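Local coordinates for protein 6-phospho-beta-glucosidase BglT (Thermotoga maritima, PDB 1UP7) that hydrolyses cellobiose 6'-phosphate to glucose 6-phosphate and glucose, using NAD+ and a manganese ion as cofactors, at residues N165-F170 / L187-L192; N169-I174 / A180-V185; N322-N327 / L334-Y339. One frame throughout, in Å; residues are numbered along the deposited sequence.

Interaction 1 of 3, residues N165-F170 / L187-L192; sequences NVPINF and LKYYGL. With G6P (6-O-phosphono-alpha-D-glucopyranose), chain J.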
loop_
_atom_site.group_PDB
_atom_site.type_symbol
_atom_site.label_atom_id
_atom_site.label_comp_id
_atom_site.label_asym_id
_atom_site.label_seq_id
_atom_site.Cartn_x
_atom_site.Cartn_y
_atom_site.Cartn_z
ATOM N N ASN A 165 30.732 -3.504 -0.489
ATOM C CA ASN A 165 31.705 -2.400 -0.613
ATOM C C ASN A 165 31.476 -1.383 -1.729
ATOM O O ASN A 165 32.198 -0.388 -1.786
ATOM C CB ASN A 165 33.189 -2.872 -0.609
ATOM C CG ASN A 165 33.604 -3.623 -1.905
ATOM O OD1 ASN A 165 32.749 -4.091 -2.663
ATOM N ND2 ASN A 165 34.913 -3.777 -2.121
ATOM N N VAL A 166 30.490 -1.585 -2.602
ATOM C CA VAL A 166 30.304 -0.597 -3.690
ATOM C C VAL A 166 29.857 0.799 -3.251
ATOM O O VAL A 166 30.406 1.788 -3.751
ATOM C CB VAL A 166 29.570 -1.129 -5.006
ATOM C CG1 VAL A 166 29.500 -2.690 -5.072
ATOM C CG2 VAL A 166 28.210 -0.484 -5.227
ATOM N N PRO A 167 28.937 0.916 -2.280
ATOM C CA PRO A 167 28.536 2.248 -1.818
ATOM C C PRO A 167 29.738 3.001 -1.297
ATOM O O PRO A 167 30.006 4.113 -1.794
ATOM C CB PRO A 167 27.528 1.967 -0.696
ATOM C CG PRO A 167 27.011 0.562 -0.973
ATOM C CD PRO A 167 28.231 -0.154 -1.530
ATOM N N ILE A 168 30.501 2.419 -0.373
ATOM C CA ILE A 168 31.654 3.159 0.160
ATOM C C ILE A 168 32.697 3.483 -0.877
ATOM O O ILE A 168 33.328 4.541 -0.830
ATOM C CB ILE A 168 32.318 2.484 1.398
ATOM C CG1 ILE A 168 33.220 3.515 2.114
ATOM C CG2 ILE A 168 33.091 1.148 1.029
ATOM C CD1 ILE A 168 33.344 3.245 3.584
ATOM N N ASN A 169 32.882 2.594 -1.837
ATOM C CA ASN A 169 33.832 2.880 -2.894
ATOM C C ASN A 169 33.364 4.042 -3.735
ATOM O O ASN A 169 34.166 4.903 -4.087
ATOM C CB ASN A 169 34.073 1.640 -3.762
ATOM C CG ASN A 169 35.028 0.673 -3.107
ATOM O OD1 ASN A 169 36.014 1.087 -2.503
ATOM N ND2 ASN A 169 34.733 -0.619 -3.201
ATOM N N PHE A 170 32.063 4.083 -4.037
ATOM C CA PHE A 170 31.545 5.200 -4.789
ATOM C C PHE A 170 31.665 6.503 -4.016
ATOM O O PHE A 170 32.085 7.541 -4.572
ATOM C CB PHE A 170 30.095 5.024 -5.270
ATOM C CG PHE A 170 29.657 6.180 -6.145
ATOM C CD1 PHE A 170 30.031 6.226 -7.490
ATOM C CD2 PHE A 170 28.980 7.285 -5.591
ATOM C CE1 PHE A 170 29.676 7.313 -8.302
ATOM C CE2 PHE A 170 28.623 8.369 -6.393
ATOM C CZ PHE A 170 28.962 8.379 -7.755
ATOM N N LEU A 187 23.781 10.633 -1.088
ATOM C CA LEU A 187 23.296 10.028 -2.320
ATOM C C LEU A 187 21.802 9.708 -2.290
ATOM O O LEU A 187 21.267 9.308 -1.253
ATOM C CB LEU A 187 24.040 8.705 -2.545
ATOM C CG LEU A 187 25.418 8.636 -3.233
ATOM C CD1 LEU A 187 26.176 9.932 -3.380
ATOM C CD2 LEU A 187 26.261 7.605 -2.560
ATOM N N LYS A 188 21.130 9.863 -3.425
ATOM C CA LYS A 188 19.933 9.070 -3.643
ATOM C C LYS A 188 20.400 7.770 -4.291
ATOM O O LYS A 188 20.830 7.743 -5.449
ATOM C CB LYS A 188 18.857 9.777 -4.464
ATOM C CG LYS A 188 17.613 8.909 -4.579
ATOM C CD LYS A 188 16.497 9.618 -5.294
ATOM C CE LYS A 188 15.427 8.625 -5.724
ATOM N NZ LYS A 188 14.172 9.382 -6.075
ATOM N N TYR A 189 20.300 6.703 -3.506
ATOM C CA TYR A 189 20.915 5.428 -3.805
ATOM C C TYR A 189 19.934 4.324 -3.446
ATOM O O TYR A 189 19.443 4.280 -2.334
ATOM C CB TYR A 189 22.150 5.270 -2.897
ATOM C CG TYR A 189 22.922 3.983 -3.101
ATOM C CD1 TYR A 189 22.366 2.742 -2.760
ATOM C CD2 TYR A 189 24.179 4.004 -3.680
ATOM C CE1 TYR A 189 23.049 1.553 -2.972
ATOM C CE2 TYR A 189 24.888 2.856 -3.898
ATOM C CZ TYR A 189 24.323 1.625 -3.557
ATOM O OH TYR A 189 25.063 0.484 -3.794
ATOM N N TYR A 190 19.688 3.400 -4.357
ATOM C CA TYR A 190 18.757 2.309 -4.070
ATOM C C TYR A 190 18.973 1.166 -5.034
ATOM O O TYR A 190 19.532 1.327 -6.115
ATOM C CB TYR A 190 17.291 2.778 -4.146
ATOM C CG TYR A 190 16.936 3.470 -5.461
ATOM C CD1 TYR A 190 17.265 4.811 -5.693
ATOM C CD2 TYR A 190 16.279 2.778 -6.462
ATOM C CE1 TYR A 190 16.928 5.423 -6.904
ATOM C CE2 TYR A 190 15.954 3.379 -7.645
ATOM C CZ TYR A 190 16.279 4.696 -7.871
ATOM O OH TYR A 190 15.950 5.259 -9.076
ATOM N N GLY A 191 18.475 0.018 -4.635
ATOM C CA GLY A 191 18.485 -1.174 -5.447
ATOM C C GLY A 191 18.751 -2.347 -4.529
ATOM O O GLY A 191 18.491 -2.329 -3.323
ATOM N N LEU A 192 19.260 -3.395 -5.135
ATOM C CA LEU A 192 19.642 -4.565 -4.398
ATOM C C LEU A 192 21.167 -4.548 -4.368
ATOM O O LEU A 192 21.815 -3.934 -5.199
ATOM C CB LEU A 192 19.128 -5.797 -5.129
ATOM C CG LEU A 192 17.780 -6.406 -4.715
ATOM C CD1 LEU A 192 16.764 -5.475 -4.057
ATOM C CD2 LEU A 192 17.179 -7.208 -5.849
HETATM C C1 G6P J . 33.635 -6.389 -5.252
HETATM C C2 G6P J . 32.235 -6.780 -4.704
HETATM C C3 G6P J . 32.382 -7.860 -3.633
HETATM C C4 G6P J . 33.018 -9.071 -4.297
HETATM C C5 G6P J . 34.427 -8.671 -4.777
HETATM C C6 G6P J . 35.096 -9.835 -5.494
HETATM O O1 G6P J . 33.611 -5.416 -6.313
HETATM O O2 G6P J . 31.515 -5.683 -4.141
HETATM O O3 G6P J . 31.142 -8.192 -2.999
HETATM O O4 G6P J . 33.012 -10.193 -3.414
HETATM O O5 G6P J . 34.379 -7.547 -5.695
HETATM O O6 G6P J . 36.503 -9.805 -5.315
HETATM P P G6P J . 37.375 -11.156 -5.414
HETATM O O1P G6P J . 38.772 -10.781 -4.975
HETATM O O2P G6P J . 37.468 -11.762 -6.806
HETATM O O3P G6P J . 36.767 -12.145 -4.461
#

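Interaction 2 of 3, residues N169-I174 / A180-V185; sequences NFIREI and ARLEDV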
loop_
_atom_site.group_PDB
_atom_site.type_symbol
_atom_site.label_atom_id
_atom_site.label_comp_id
_atom_site.label_asym_id
_atom_site.label_seq_id
_atom_site.Cartn_x
_atom_site.Cartn_y
_atom_site.Cartn_z
ATOM N N ASN A 169 32.882 2.594 -1.837
ATOM C CA ASN A 169 33.832 2.880 -2.894
ATOM C C ASN A 169 33.364 4.042 -3.735
ATOM O O ASN A 169 34.166 4.903 -4.087
ATOM C CB ASN A 169 34.073 1.640 -3.762
ATOM C CG ASN A 169 35.028 0.673 -3.107
ATOM O OD1 ASN A 169 36.014 1.087 -2.503
ATOM N ND2 ASN A 169 34.733 -0.619 -3.201
ATOM N N PHE A 170 32.063 4.083 -4.037
ATOM C CA PHE A 170 31.545 5.200 -4.789
ATOM C C PHE A 170 31.665 6.503 -4.016
ATOM O O PHE A 170 32.085 7.541 -4.572
ATOM C CB PHE A 170 30.095 5.024 -5.270
ATOM C CG PHE A 170 29.657 6.180 -6.145
ATOM C CD1 PHE A 170 30.031 6.226 -7.490
ATOM C CD2 PHE A 170 28.980 7.285 -5.591
ATOM C CE1 PHE A 170 29.676 7.313 -8.302
ATOM C CE2 PHE A 170 28.623 8.369 -6.393
ATOM C CZ PHE A 170 28.962 8.379 -7.755
ATOM N N ILE A 171 31.283 6.462 -2.738
ATOM C CA ILE A 171 31.359 7.649 -1.866
ATOM C C ILE A 171 32.796 8.155 -1.798
ATOM O O ILE A 171 33.051 9.366 -1.863
ATOM C CB ILE A 171 30.774 7.345 -0.426
ATOM C CG1 ILE A 171 29.245 7.479 -0.410
ATOM C CG2 ILE A 171 31.347 8.274 0.628
ATOM C CD1 ILE A 171 28.546 6.689 0.681
ATOM N N ARG A 172 33.750 7.228 -1.694
ATOM C CA ARG A 172 35.179 7.589 -1.731
ATOM C C ARG A 172 35.589 8.261 -3.031
ATOM O O ARG A 172 36.289 9.260 -3.016
ATOM C CB ARG A 172 36.036 6.352 -1.471
ATOM C CG ARG A 172 37.478 6.640 -0.991
ATOM C CD ARG A 172 38.547 5.723 -1.646
ATOM N NE ARG A 172 37.961 4.740 -2.588
ATOM C CZ ARG A 172 37.954 4.867 -3.924
ATOM N NH1 ARG A 172 38.509 5.937 -4.508
ATOM N NH2 ARG A 172 37.387 3.922 -4.676
ATOM N N GLU A 173 35.134 7.718 -4.151
ATOM C CA GLU A 173 35.461 8.267 -5.467
ATOM C C GLU A 173 34.959 9.725 -5.570
ATOM O O GLU A 173 35.686 10.619 -6.018
ATOM C CB GLU A 173 34.807 7.389 -6.527
ATOM C CG GLU A 173 35.295 7.653 -7.942
ATOM C CD GLU A 173 34.998 6.477 -8.856
ATOM O OE1 GLU A 173 34.475 5.442 -8.330
ATOM O OE2 GLU A 173 35.301 6.593 -10.083
ATOM N N ILE A 174 33.718 9.950 -5.116
ATOM C CA ILE A 174 33.099 11.276 -5.114
ATOM C C ILE A 174 33.811 12.235 -4.187
ATOM O O ILE A 174 34.113 13.390 -4.561
ATOM C CB ILE A 174 31.608 11.176 -4.713
ATOM C CG1 ILE A 174 30.822 10.449 -5.794
ATOM C CG2 ILE A 174 31.003 12.555 -4.506
ATOM C CD1 ILE A 174 31.163 10.899 -7.158
ATOM N N ALA A 180 36.545 16.471 -0.685
ATOM C CA ALA A 180 35.653 16.538 0.458
ATOM C C ALA A 180 35.822 15.290 1.317
ATOM O O ALA A 180 36.506 14.351 0.922
ATOM C CB ALA A 180 34.185 16.672 -0.022
ATOM N N ARG A 181 35.205 15.286 2.493
ATOM C CA ARG A 181 35.135 14.089 3.333
ATOM C C ARG A 181 34.004 13.160 2.918
ATOM O O ARG A 181 33.037 13.568 2.260
ATOM C CB ARG A 181 34.918 14.468 4.800
ATOM C CG ARG A 181 36.037 15.264 5.438
ATOM C CD ARG A 181 35.697 15.768 6.850
ATOM N NE ARG A 181 34.590 16.743 6.849
ATOM C CZ ARG A 181 33.584 16.767 7.733
ATOM N NH1 ARG A 181 33.533 15.874 8.720
ATOM N NH2 ARG A 181 32.625 17.691 7.632
ATOM N N LEU A 182 34.127 11.907 3.331
ATOM C CA LEU A 182 33.151 10.885 3.031
ATOM C C LEU A 182 31.755 11.335 3.458
ATOM O O LEU A 182 30.799 11.242 2.698
ATOM C CB LEU A 182 33.513 9.567 3.737
ATOM C CG LEU A 182 34.833 8.820 3.423
ATOM C CD1 LEU A 182 34.819 7.527 4.226
ATOM C CD2 LEU A 182 35.047 8.498 1.942
ATOM N N GLU A 183 31.644 11.835 4.675
ATOM C CA GLU A 183 30.353 12.215 5.224
ATOM C C GLU A 183 29.746 13.460 4.557
ATOM O O GLU A 183 28.563 13.732 4.746
ATOM C CB GLU A 183 30.436 12.386 6.742
ATOM C CG GLU A 183 31.471 13.407 7.196
ATOM C CD GLU A 183 31.256 13.861 8.629
ATOM O OE1 GLU A 183 30.989 12.996 9.501
ATOM O OE2 GLU A 183 31.352 15.082 8.886
ATOM N N ASP A 184 30.535 14.186 3.770
ATOM C CA ASP A 184 30.021 15.298 2.974
ATOM C C ASP A 184 29.224 14.828 1.767
ATOM O O ASP A 184 28.498 15.622 1.165
ATOM C CB ASP A 184 31.160 16.204 2.502
ATOM C CG ASP A 184 31.964 16.802 3.649
ATOM O OD1 ASP A 184 31.402 17.030 4.747
ATOM O OD2 ASP A 184 33.177 17.119 3.531
ATOM N N VAL A 185 29.366 13.551 1.424
ATOM C CA VAL A 185 28.725 12.994 0.249
ATOM C C VAL A 185 27.412 12.343 0.625
ATOM O O VAL A 185 27.379 11.444 1.443
ATOM C CB VAL A 185 29.585 11.908 -0.445
ATOM C CG1 VAL A 185 28.862 11.450 -1.716
ATOM C CG2 VAL A 185 31.005 12.438 -0.744
#

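Interaction 3 of 3, residues N322-N327 / L334-Y339; sequences NGSIEN and LEIPCY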
loop_
_atom_site.group_PDB
_atom_site.type_symbol
_atom_site.label_atom_id
_atom_site.label_comp_id
_atom_site.label_asym_id
_atom_site.label_seq_id
_atom_site.Cartn_x
_atom_site.Cartn_y
_atom_site.Cartn_z
ATOM N N ASN A 322 11.075 -0.047 4.085
ATOM C CA ASN A 322 10.271 0.797 4.969
ATOM C C ASN A 322 10.065 2.236 4.479
ATOM O O ASN A 322 10.307 3.193 5.233
ATOM C CB ASN A 322 10.899 0.836 6.374
ATOM C CG ASN A 322 10.816 -0.509 7.123
ATOM O OD1 ASN A 322 11.511 -0.698 8.092
ATOM N ND2 ASN A 322 9.951 -1.405 6.696
ATOM N N GLY A 323 9.645 2.423 3.231
ATOM C CA GLY A 323 9.326 3.774 2.774
ATOM C C GLY A 323 10.482 4.614 2.239
ATOM O O GLY A 323 10.300 5.759 1.846
ATOM N N SER A 324 11.675 4.026 2.183
ATOM C CA SER A 324 12.823 4.703 1.582
ATOM C C SER A 324 12.532 5.009 0.120
ATOM O O SER A 324 12.784 6.113 -0.360
ATOM C CB SER A 324 14.056 3.818 1.696
ATOM O OG SER A 324 15.121 4.316 0.920
ATOM N N ILE A 325 12.032 3.994 -0.571
ATOM C CA ILE A 325 11.582 4.123 -1.940
ATOM C C ILE A 325 10.097 3.875 -1.936
ATOM O O ILE A 325 9.639 2.744 -1.652
ATOM C CB ILE A 325 12.332 3.113 -2.885
ATOM C CG1 ILE A 325 13.832 3.452 -2.935
ATOM C CG2 ILE A 325 11.683 3.103 -4.298
ATOM C CD1 ILE A 325 14.156 4.685 -3.839
ATOM N N GLU A 326 9.340 4.926 -2.228
ATOM C CA GLU A 326 7.909 4.875 -1.996
ATOM C C GLU A 326 7.164 3.950 -2.970
ATOM O O GLU A 326 6.108 3.449 -2.625
ATOM C CB GLU A 326 7.295 6.275 -1.952
ATOM C CG GLU A 326 7.166 6.962 -3.286
ATOM C CD GLU A 326 6.645 8.395 -3.163
ATOM O OE1 GLU A 326 7.232 9.217 -2.403
ATOM O OE2 GLU A 326 5.639 8.705 -3.849
ATOM N N ASN A 327 7.711 3.727 -4.166
ATOM C CA ASN A 327 7.032 2.882 -5.142
ATOM C C ASN A 327 7.608 1.464 -5.177
ATOM O O ASN A 327 7.582 0.794 -6.191
ATOM C CB ASN A 327 6.991 3.528 -6.532
ATOM C CG ASN A 327 8.377 3.832 -7.095
ATOM O OD1 ASN A 327 9.358 3.933 -6.357
ATOM N ND2 ASN A 327 8.455 3.966 -8.414
ATOM N N LEU A 334 16.464 -3.770 0.622
ATOM C CA LEU A 334 17.192 -3.004 -0.365
ATOM C C LEU A 334 18.527 -2.559 0.220
ATOM O O LEU A 334 18.732 -2.610 1.433
ATOM C CB LEU A 334 16.390 -1.751 -0.758
ATOM C CG LEU A 334 14.990 -2.006 -1.315
ATOM C CD1 LEU A 334 14.264 -0.672 -1.506
ATOM C CD2 LEU A 334 15.054 -2.830 -2.591
ATOM N N GLU A 335 19.417 -2.106 -0.653
ATOM C CA GLU A 335 20.647 -1.435 -0.233
ATOM C C GLU A 335 20.410 0.080 -0.405
ATOM O O GLU A 335 20.249 0.555 -1.522
ATOM C CB GLU A 335 21.824 -1.978 -1.068
ATOM C CG GLU A 335 23.197 -1.430 -0.709
ATOM C CD GLU A 335 24.318 -2.144 -1.469
ATOM O OE1 GLU A 335 24.690 -1.708 -2.583
ATOM O OE2 GLU A 335 24.816 -3.166 -0.936
ATOM N N ILE A 336 20.360 0.807 0.705
ATOM C CA ILE A 336 19.814 2.177 0.772
ATOM C C ILE A 336 20.487 2.942 1.921
ATOM O O ILE A 336 20.976 2.316 2.876
ATOM C CB ILE A 336 18.258 2.168 0.990
ATOM C CG1 ILE A 336 17.874 1.172 2.120
ATOM C CG2 ILE A 336 17.508 1.854 -0.320
ATOM C CD1 ILE A 336 16.334 1.128 2.474
ATOM N N PRO A 337 20.516 4.274 1.841
ATOM C CA PRO A 337 21.093 5.099 2.895
ATOM C C PRO A 337 20.227 5.097 4.141
ATOM O O PRO A 337 19.009 5.283 4.044
ATOM C CB PRO A 337 21.081 6.501 2.279
ATOM C CG PRO A 337 20.921 6.269 0.785
ATOM C CD PRO A 337 20.003 5.093 0.731
ATOM N N CYS A 338 20.848 4.889 5.303
ATOM C CA CYS A 338 20.145 4.840 6.586
ATOM C C CYS A 338 20.813 5.715 7.634
ATOM O O CYS A 338 22.017 5.942 7.606
ATOM C CB CYS A 338 20.050 3.406 7.130
ATOM S SG CYS A 338 19.211 2.295 6.000
ATOM N N TYR A 339 19.984 6.224 8.534
ATOM C CA TYR A 339 20.433 7.022 9.650
ATOM C C TYR A 339 20.753 6.021 10.754
ATOM O O TYR A 339 19.894 5.277 11.219
ATOM C CB TYR A 339 19.332 7.976 10.076
ATOM C CG TYR A 339 19.640 8.811 11.292
ATOM C CD1 TYR A 339 20.516 9.892 11.217
ATOM C CD2 TYR A 339 19.015 8.554 12.508
ATOM C CE1 TYR A 339 20.771 10.675 12.307
ATOM C CE2 TYR A 339 19.248 9.352 13.618
ATOM C CZ TYR A 339 20.134 10.409 13.515
ATOM O OH TYR A 339 20.387 11.197 14.616
#

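Interaction 1 of 3, residues N165-F170 / L187-L192
Tyr189 OH is gripped by two hydrogen bonds, to Glu335 OE1 and Ser196 OG, and also meets the first turn of helix 166-177. There Pro167 CG comes within 3.4 Å of Tyr189 OH, and Val166 CG2 approaches the same oxygen at 3.6 Å, its side chain nearly perpendicular to the tyrosine. The phenol is carried out to the helix because CG lies trans to the backbone N of Tyr189 (chi1 -179°). Pro167 CG also packs on Tyr189 CZ at 3.9 Å, slanting against the ring. One turn further on, Phe170 CD2 rests on Leu187 CD2, 4.1 Å away. No hydrogen bond links the segments; helix 166-170 and strand 187-190 run nearly antiparallel (156°), their axes 11.4 Å apart. Ahead of the helix, Asn165 turns toward the sugar: G6P O2 donates to Asn165 OD1 at 2.5 Å, shorter than usual and uncertain in its exact length. The amide's rotation is set from its other end, where ND2 binds the carbonyls of Gly292 and Ser294. Val166 CG1 lies 3.7 Å from the same sugar oxygen, and its side chain is about 4 Å from that of Cys164, a manganese ligand. The contact thus backs the substrate and metal site of a family 4 glycosidase, where the helix following the last Rossmann strand meets the antiparallel sheet.

Interaction 2 of 3, residues N169-I174 / A180-V185
Ile171 and Val185 are brought together by their first torsions: Ile171 sets CG1 beside its backbone N (chi1 -83°), which leaves CG2 anti to that N and facing 180-185, while Val185 (chi1 -177°) extends CG1 toward Ile174. Ile171 CG2 lies 4.2 Å from Val185 CB, and the two side chains run past each other in opposite senses. Ile174 CG2 sits against both valine methyls, 3.7 Å from Val185 CG1 and 3.8 Å from Val185 CG2, its side chain about perpendicular to the valine. Next to it, Leu182 CD2 reaches over the helix backbone to touch Arg172 CA at 3.8 Å and Ile171 CG2 at 3.9 Å. The arginine's bent chain brings the guanidinium edge level with Asn169 OD1, and NH1 forms a salt bridge with Glu176. No hydrogen bond crosses; methyls meet methyls and, at Leu182 O and Ile171 O, backbone carbonyls. Segment 180-185 is shaped by its own bonds, Val185 N to Leu182 O and Arg181 N to Asp184 OD2 (2.9 Å), the latter oxygen met from above the carboxylate plane, and by a salt-bridge network of Arg181 with Glu183 and Asp184. Arg341 of the second subunit binds Glu183 O. Helix 166-177 thereby packs against the 3-10 turn 182-184 and the start of strand 185-190, a helix-to-strand connection folded back on its own helix between the Rossmann domain and the antiparallel sheet.

Interaction 3 of 3, residues N322-N327 / L334-Y339
Ser324 and Ile336 mark the closest backbone approach, with CA atoms 7.5 Å apart: an irregular segment, 322-327, passes over strand 334-339 without any hydrogen bond between the two. Together they belong to a beta hairpin with a long connection, in which strands 313-320 and 333-341 pair antiparallel and the intervening loop folds back over the second strand. Asn322 and Gly323 both have positive phi and the chain bends here; at Gly323 (phi 86°) a CB would be jammed against the carbonyl O of Asn322, which calls for glycine. The loop is held by backbone bonds of Asn322 with Asp330, Ser324 with Gln350 and Glu326 with Gly351.

Under the loop, Ile336 meets Ser324 with both of its branches. Its CG1 is tucked between backbone N and carbonyl carbon (chi1 47°), and from there the chain extends CD1 to within 3.6 Å of Ser324 CB. The second branch, Ile336 CG2, lies 3.6 Å from Ser324 OG. Although that hydroxyl is buried and lies beside two Ile336 methyls, it has polar partners beyond the segments: Gln350 NE2, and more weakly Leu348 O. Tyr190 packs against both Ile325 and Ile336, and Leu192 against Leu334, joining the hairpin to the neighbouring antiparallel sheet and the turn that leaves it. Glu335 OE2 is bound by Asn193 and Asn318. Toward the C-terminal end of the strand, Tyr339 meets Tyr339 of the second subunit, the ring planes at about 50°, which places the hairpin at a subunit interface. Beside the Ser324-Ile336 pair, Ile325 CG1 approaches the Leu334 CD1 methyl at 4.4 Å.

Following the chain, interaction 1 opens at 165-170 and interaction 2 at 169-174, both on helix 166-177 and sharing Asn169 and Phe170. Interaction 2 closes first, at 180-185, where the chain turns back beside the helix; interaction 1 closes later, at 187-192, and so spans it. The two meet where Leu187 CD2 packs on Ile171 CG1. Interaction 3 follows in series, closing the connection between strands 313-320 and 333-341. It does not touch interaction 2 but borders interaction 1, the backbones of Gly191 and Glu335 being hydrogen-bonded. Together they tie the last Rossmann helix, the four-stranded sheet and the three-stranded sheet.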